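Local coordinates for flavoprotein (Thermotoga maritima, PDB 5V8S), which probably acts as an oxidoreductase in electron transfer, pairing a metallo-beta-lactamase-like domain that holds a mu-oxo-diiron centre with a flavodoxin-like domain expected to bind FMN, at residues S122-G125 / K126-L129; G224-K227 / L228-L231; S103-L106 / P107-K111. The protein carries 1 engineered substitution. One frame throughout, in Å; residues are numbered along the deposited sequence.

All three contacts are local ones at helix ends in the metallo-beta-lactamase-like part of the chain, and together they illustrate how a helix is begun and how it is finished. Interactions 1 and 3 deal with beginnings. Their centres are 16 Å apart, and they meet where Leu-129 CD2 lies 3.8 Å from Leu-106 CD2. Both lie near the mu-oxo-diiron without lining its pocket: the side chain of Ser-103 is about 8 Å from it and that of Leu-128 about 10 Å. Interaction 2 closes a helix instead. Its centre is 23 Å from that of interaction 1 and 31 Å from that of interaction 3, and it touches neither.

Interaction 1: S122-G125 / K126-L129; sequences SNFG and KRLL
The first two turns of helix 123-133 are knit by backbone bonds from Lys-126 N to Ser-122 O, from Leu-128 N to Phe-124 O and from Leu-129 N to Gly-125 O, with a longer, weak one from Arg-127 N to Asn-123 O. Ser-122 is the N-cap: its OG accepts from Gly-125 N at 3.0 Å, occupying an amide that has no carbonyl of a preceding turn to bond. The most distinctive side-chain feature is a cation-pi stack between Phe-124 and Arg-127. The guanidinium lies over one face of the ring, with Arg-127 CZ 3.7 Å from the ring centroid, and the two planes are inclined by 27°. The overlap is displaced toward the rim, so that Arg-127 NH2 comes within 3.3 Å of Phe-124 CZ while Arg-127 NH1 sits 3.4 Å from Phe-124 CE2. A bend in the arginine chain at chi3 (58°) folds its end back over the ring instead of letting it extend away from the helix. Asn-123 ND2 approaches the guanidinium edge more loosely, 4.1 Å from Arg-127 NH1, with its amide turned 76° from the guanidinium plane. At the edge of the phenyl ring, Phe-124 CD1 meets Leu-128 CD1 at 4.1 Å. The aromatic group thus has a cation over a face and a methyl near its plane, both from the next turn. This turn belongs to the beta-alpha-beta unit of strand 118-121, helix 123-133 and strand 138-140. Ser-122 OG, besides accepting from Gly-125 N, donates to the backbone O of Asp-166, and Phe-124 rests on Pro-165 and Asp-166. Lys-126 and Leu-129 pack on Val-138 of strand 138-140, while Leu-128 reaches Trp-363 of the second subunit.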
loop_
_atom_site.group_PDB
_atom_site.type_symbol
_atom_site.label_atom_id
_atom_site.label_comp_id
_atom_site.label_asym_id
_atom_site.label_seq_id
_atom_site.Cartn_x
_atom_site.Cartn_y
_atom_site.Cartn_z
ATOM N N SER A 122 17.822 -24.011 18.061
ATOM C CA SER A 122 18.105 -24.855 16.911
ATOM C C SER A 122 19.424 -24.440 16.253
ATOM O O SER A 122 20.043 -23.432 16.606
ATOM C CB SER A 122 16.983 -24.726 15.887
ATOM O OG SER A 122 17.017 -23.444 15.279
ATOM N N ASN A 123 19.863 -25.236 15.277
ATOM C CA ASN A 123 21.100 -24.915 14.572
ATOM C C ASN A 123 21.028 -23.538 13.916
ATOM O O ASN A 123 21.936 -22.708 14.057
ATOM C CB ASN A 123 21.392 -25.989 13.528
ATOM C CG ASN A 123 22.761 -25.843 12.932
ATOM O OD1 ASN A 123 23.767 -26.127 13.578
ATOM N ND2 ASN A 123 22.814 -25.370 11.702
ATOM N N PHE A 124 19.957 -23.274 13.181
ATOM C CA PHE A 124 19.832 -21.951 12.578
ATOM C C PHE A 124 19.621 -20.885 13.643
ATOM O O PHE A 124 20.075 -19.750 13.488
ATOM C CB PHE A 124 18.670 -21.930 11.594
ATOM C CG PHE A 124 19.035 -21.422 10.256
ATOM C CD1 PHE A 124 19.209 -20.068 10.047
ATOM C CD2 PHE A 124 19.190 -22.286 9.197
ATOM C CE1 PHE A 124 19.541 -19.580 8.786
ATOM C CE2 PHE A 124 19.522 -21.814 7.939
ATOM C CZ PHE A 124 19.695 -20.456 7.735
ATOM N N GLY A 125 18.935 -21.229 14.729
ATOM C CA GLY A 125 18.765 -20.282 15.813
ATOM C C GLY A 125 20.093 -19.804 16.376
ATOM O O GLY A 125 20.266 -18.617 16.665
ATOM N N LYS A 126 21.044 -20.726 16.563
ATOM C CA LYS A 126 22.369 -20.323 17.021
ATOM C C LYS A 126 23.006 -19.327 16.054
ATOM O O LYS A 126 23.567 -18.309 16.472
ATOM C CB LYS A 126 23.243 -21.566 17.205
ATOM C CG LYS A 126 24.686 -21.245 17.505
ATOM C CD LYS A 126 25.437 -22.508 17.911
ATOM C CE LYS A 126 26.839 -22.165 18.343
ATOM N NZ LYS A 126 27.548 -21.478 17.251
ATOM N N ARG A 127 22.917 -19.601 14.755
ATOM C CA ARG A 127 23.498 -18.693 13.770
ATOM C C ARG A 127 22.876 -17.308 13.869
ATOM O O ARG A 127 23.582 -16.294 13.777
ATOM C CB ARG A 127 23.310 -19.279 12.371
ATOM C CG ARG A 127 24.144 -20.530 12.156
ATOM C CD ARG A 127 23.577 -21.433 11.070
ATOM N NE ARG A 127 23.450 -20.762 9.784
ATOM C CZ ARG A 127 23.045 -21.365 8.668
ATOM N NH1 ARG A 127 22.736 -22.658 8.684
ATOM N NH2 ARG A 127 22.951 -20.678 7.533
ATOM N N LEU A 128 21.552 -17.239 14.056
ATOM C CA LEU A 128 20.882 -15.945 14.087
ATOM C C LEU A 128 21.142 -15.199 15.390
ATOM O O LEU A 128 21.238 -13.967 15.383
ATOM C CB LEU A 128 19.376 -16.113 13.837
ATOM C CG LEU A 128 19.032 -16.592 12.415
ATOM C CD1 LEU A 128 17.602 -17.071 12.306
ATOM C CD2 LEU A 128 19.306 -15.477 11.396
ATOM N N LEU A 129 21.293 -15.908 16.511
ATOM C CA LEU A 129 21.610 -15.194 17.746
ATOM C C LEU A 129 22.975 -14.535 17.663
ATOM O O LEU A 129 23.187 -13.461 18.233
ATOM C CB LEU A 129 21.565 -16.137 18.947
ATOM C CG LEU A 129 20.176 -16.594 19.378
ATOM C CD1 LEU A 129 20.274 -17.686 20.440
ATOM C CD2 LEU A 129 19.361 -15.411 19.892
#

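Interaction 2: G224-K227 / L228-L231; sequences GAEK and LSSL
Leu-228 and Gly-224 form the close-packed side of this helix end, whereas Ser-229 and Glu-226 meet on its exposed side. Leu-228 N donates to Gly-224 O at 3.0 Å in a regular helical bond. The leucine side chain then runs back along the same carbonyl: with CG anti to its own carbonyl carbon (chi1 -63°), Leu-228 CG comes to 3.4 Å from Gly-224 O. Both residues are buried.

The exposed side is polar. Glu-226 O takes a short bond of 2.7 Å from Ser-229 OG, and Ser-229 N adds a weak one of 3.3 Å to Glu-226 O. The hydroxyl approaches at a C=O...OG angle of 131°, well bent from the carbonyl direction. Its place between the serine's own N and carbonyl carbon (chi1 73°) turns it back on this carbonyl, three residues earlier. Such i to i-3 bonding is often found at the C-terminal end of a helix. The Glu-226 carboxylate stays looser, with OE2 4.1 Å from Ser-229 OG, and Ser-230 OG is likewise only near Lys-227 O, at 3.6 Å. Beyond this, the chain leaves the helix through a type I beta turn from Leu-228 to Leu-231, closed by a bond of 3.0 Å from Leu-231 N to Leu-228 O.

The contact thus terminates helix 218-228 and leads toward strand 235-238. Leu-228 packs on Val-157 of strand 152-158 and Val-169 of strand 168-172. Lys-227 also lies against Val-157, and its NZ bonds Met-158 O and forms a salt bridge with Asp-143; Leu-231 touches Tyr-171 of strand 168-172.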
loop_
_atom_site.group_PDB
_atom_site.type_symbol
_atom_site.label_atom_id
_atom_site.label_comp_id
_atom_site.label_asym_id
_atom_site.label_seq_id
_atom_site.Cartn_x
_atom_site.Cartn_y
_atom_site.Cartn_z
ATOM N N GLY A 224 4.074 -29.662 10.142
ATOM C CA GLY A 224 4.311 -29.508 11.566
ATOM C C GLY A 224 3.227 -30.148 12.408
ATOM O O GLY A 224 3.514 -30.805 13.411
ATOM N N ALA A 225 1.964 -29.961 12.017
ATOM C CA ALA A 225 0.869 -30.595 12.746
ATOM C C ALA A 225 0.995 -32.111 12.721
ATOM O O ALA A 225 0.716 -32.777 13.721
ATOM C CB ALA A 225 -0.466 -30.158 12.149
ATOM N N GLU A 226 1.396 -32.676 11.579
ATOM C CA GLU A 226 1.600 -34.121 11.478
ATOM C C GLU A 226 2.683 -34.576 12.444
ATOM O O GLU A 226 2.556 -35.614 13.105
ATOM C CB GLU A 226 2.002 -34.455 10.038
ATOM C CG GLU A 226 2.486 -35.879 9.796
ATOM C CD GLU A 226 1.360 -36.885 9.838
ATOM O OE1 GLU A 226 0.313 -36.623 9.208
ATOM O OE2 GLU A 226 1.518 -37.931 10.509
ATOM N N LYS A 227 3.760 -33.804 12.529
ATOM C CA LYS A 227 4.864 -34.129 13.419
ATOM C C LYS A 227 4.422 -34.120 14.871
ATOM O O LYS A 227 4.788 -35.009 15.646
ATOM C CB LYS A 227 5.957 -33.090 13.216
ATOM C CG LYS A 227 7.335 -33.621 13.312
ATOM C CD LYS A 227 8.324 -32.606 12.814
ATOM C CE LYS A 227 9.711 -33.102 13.083
ATOM N NZ LYS A 227 10.711 -32.181 12.551
ATOM N N LEU A 228 3.646 -33.122 15.266
ATOM C CA LEU A 228 3.218 -33.001 16.647
ATOM C C LEU A 228 2.104 -33.978 17.000
ATOM O O LEU A 228 1.847 -34.196 18.190
ATOM C CB LEU A 228 2.794 -31.553 16.928
ATOM C CG LEU A 228 3.924 -30.518 16.779
ATOM C CD1 LEU A 228 3.415 -29.117 17.037
ATOM C CD2 LEU A 228 5.074 -30.825 17.719
ATOM N N SER A 229 1.472 -34.605 16.003
ATOM C CA SER A 229 0.319 -35.455 16.273
ATOM C C SER A 229 0.696 -36.728 17.015
ATOM O O SER A 229 -0.190 -37.394 17.553
ATOM C CB SER A 229 -0.394 -35.816 14.969
ATOM O OG SER A 229 0.356 -36.756 14.225
ATOM N N SER A 230 1.975 -37.094 17.040
ATOM C CA SER A 230 2.419 -38.255 17.803
ATOM C C SER A 230 2.691 -37.936 19.266
ATOM O O SER A 230 3.083 -38.835 20.020
ATOM C CB SER A 230 3.687 -38.837 17.183
ATOM O OG SER A 230 4.813 -38.049 17.522
ATOM N N LEU A 231 2.491 -36.694 19.687
ATOM C CA LEU A 231 2.705 -36.277 21.059
ATOM C C LEU A 231 1.355 -36.015 21.699
ATOM O O LEU A 231 0.451 -35.472 21.056
ATOM C CB LEU A 231 3.527 -34.986 21.105
ATOM C CG LEU A 231 4.975 -35.096 20.622
ATOM C CD1 LEU A 231 5.575 -33.704 20.495
ATOM C CD2 LEU A 231 5.813 -35.966 21.561
#

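Interaction 3: S103-L106 / P107-K111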
loop_
_atom_site.group_PDB
_atom_site.type_symbol
_atom_site.label_atom_id
_atom_site.label_comp_id
_atom_site.label_asym_id
_atom_site.label_seq_id
_atom_site.Cartn_x
_atom_site.Cartn_y
_atom_site.Cartn_z
ATOM N N SER A 103 12.830 -12.167 20.916
ATOM C CA SER A 103 14.199 -12.252 21.440
ATOM C C SER A 103 14.822 -10.910 21.802
ATOM O O SER A 103 15.966 -10.885 22.280
ATOM C CB SER A 103 15.110 -12.948 20.424
ATOM O OG SER A 103 15.372 -12.114 19.306
ATOM N N GLY A 104 14.124 -9.797 21.580
ATOM C CA GLY A 104 14.774 -8.505 21.708
ATOM C C GLY A 104 15.241 -8.191 23.116
ATOM O O GLY A 104 16.153 -7.372 23.308
ATOM N N SER A 105 14.606 -8.804 24.117
ATOM C CA SER A 105 14.970 -8.629 25.519
ATOM C C SER A 105 16.143 -9.492 25.951
ATOM O O SER A 105 16.602 -9.338 27.085
ATOM C CB SER A 105 13.765 -8.960 26.407
ATOM O OG SER A 105 13.235 -10.251 26.125
ATOM N N LEU A 106 16.630 -10.383 25.091
ATOM C CA LEU A 106 17.660 -11.335 25.510
ATOM C C LEU A 106 18.962 -10.663 25.925
ATOM O O LEU A 106 19.491 -11.000 27.003
ATOM C CB LEU A 106 17.855 -12.405 24.425
ATOM C CG LEU A 106 18.851 -13.529 24.737
ATOM C CD1 LEU A 106 18.490 -14.270 26.024
ATOM C CD2 LEU A 106 18.938 -14.501 23.540
ATOM N N PRO A 107 19.532 -9.722 25.162
ATOM C CA PRO A 107 20.796 -9.120 25.618
ATOM C C PRO A 107 20.696 -8.510 27.003
ATOM O O PRO A 107 21.578 -8.726 27.853
ATOM C CB PRO A 107 21.113 -8.090 24.522
ATOM C CG PRO A 107 20.438 -8.609 23.311
ATOM C CD PRO A 107 19.165 -9.265 23.811
ATOM N N ALA A 108 19.602 -7.801 27.277
ATOM C CA ALA A 108 19.412 -7.201 28.594
ATOM C C ALA A 108 19.251 -8.272 29.662
ATOM O O ALA A 108 19.759 -8.128 30.789
ATOM C CB ALA A 108 18.174 -6.310 28.560
ATOM N N THR A 109 18.571 -9.367 29.322
ATOM C CA THR A 109 18.393 -10.454 30.276
ATOM C C THR A 109 19.737 -11.062 30.640
ATOM O O THR A 109 20.023 -11.306 31.819
ATOM C CB THR A 109 17.451 -11.512 29.690
ATOM O OG1 THR A 109 16.195 -10.904 29.378
ATOM C CG2 THR A 109 17.203 -12.653 30.688
ATOM N N LEU A 110 20.582 -11.315 29.638
ATOM C CA LEU A 110 21.872 -11.939 29.915
ATOM C C LEU A 110 22.735 -11.036 30.791
ATOM O O LEU A 110 23.429 -11.511 31.697
ATOM C CB LEU A 110 22.586 -12.279 28.601
ATOM C CG LEU A 110 21.931 -13.336 27.705
ATOM C CD1 LEU A 110 22.694 -13.523 26.414
ATOM C CD2 LEU A 110 21.818 -14.665 28.436
ATOM N N LYS A 111 22.694 -9.729 30.550
ATOM C CA LYS A 111 23.464 -8.803 31.377
ATOM C C LYS A 111 22.948 -8.781 32.811
ATOM O O LYS A 111 23.736 -8.711 33.763
ATOM C CB LYS A 111 23.413 -7.396 30.780
ATOM C CG LYS A 111 24.750 -6.904 30.228
ATOM C CD LYS A 111 24.587 -5.637 29.386
ATOM C CE LYS A 111 25.915 -5.174 28.786
ATOM N NZ LYS A 111 25.732 -4.022 27.848
HETATM O O HOH W 1 17.759 -6.504 25.394
HETATM O O HOH W 2 14.874 -12.232 27.267
#
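Pro-107 follows Leu-106 at the start of helix 106-113, just after a type I beta turn from Ser-103 to Leu-106 that is closed by Leu-106 N bonding Ser-103 O. Pro-107 CD lies 3.5 Å from Leu-106 CB, a closeness that comes with the peptide link between the two residues. Having no N-H, Pro-107 cannot donate a backbone bond, but the first turn of a helix does not call for one there. Ala-108 comes next, and a water bridges its amide to the turn: it accepts from Ala-108 N and donates to Gly-104 O.

Thr-109 grips Ser-105 O twice. Thr-109 N gives a bond of 3.0 Å to Ser-105 O, in the carbonyl plane, while Thr-109 OG1 gives one of 2.8 Å to the same oxygen from 50° out of that plane. The second bond is possible because OG1 lies beside its own backbone N (chi1 -58°), turned back toward the preceding turn. A second water joins Thr-109 OG1, to which it donates, with Ser-105 OG, so carbonyl and hydroxyl of the serine are both tied to the threonine. At Leu-110 the regular helical pattern continues: its N bonds Leu-106 O at 2.9 Å with an N-H...O angle of 164°, and its CG meets Leu-106 CD1 at 3.9 Å.

The apolar pair Leu-106 and Leu-110 faces Ile-93 of strand 92-94, and Leu-106 also reaches Leu-129 of helix 123-133, where Tyr-133 touches Pro-107. On helix 74-82, Phe-77 receives Ser-105 and Thr-109, and Ser-105 OG accepts from Trp-69 N.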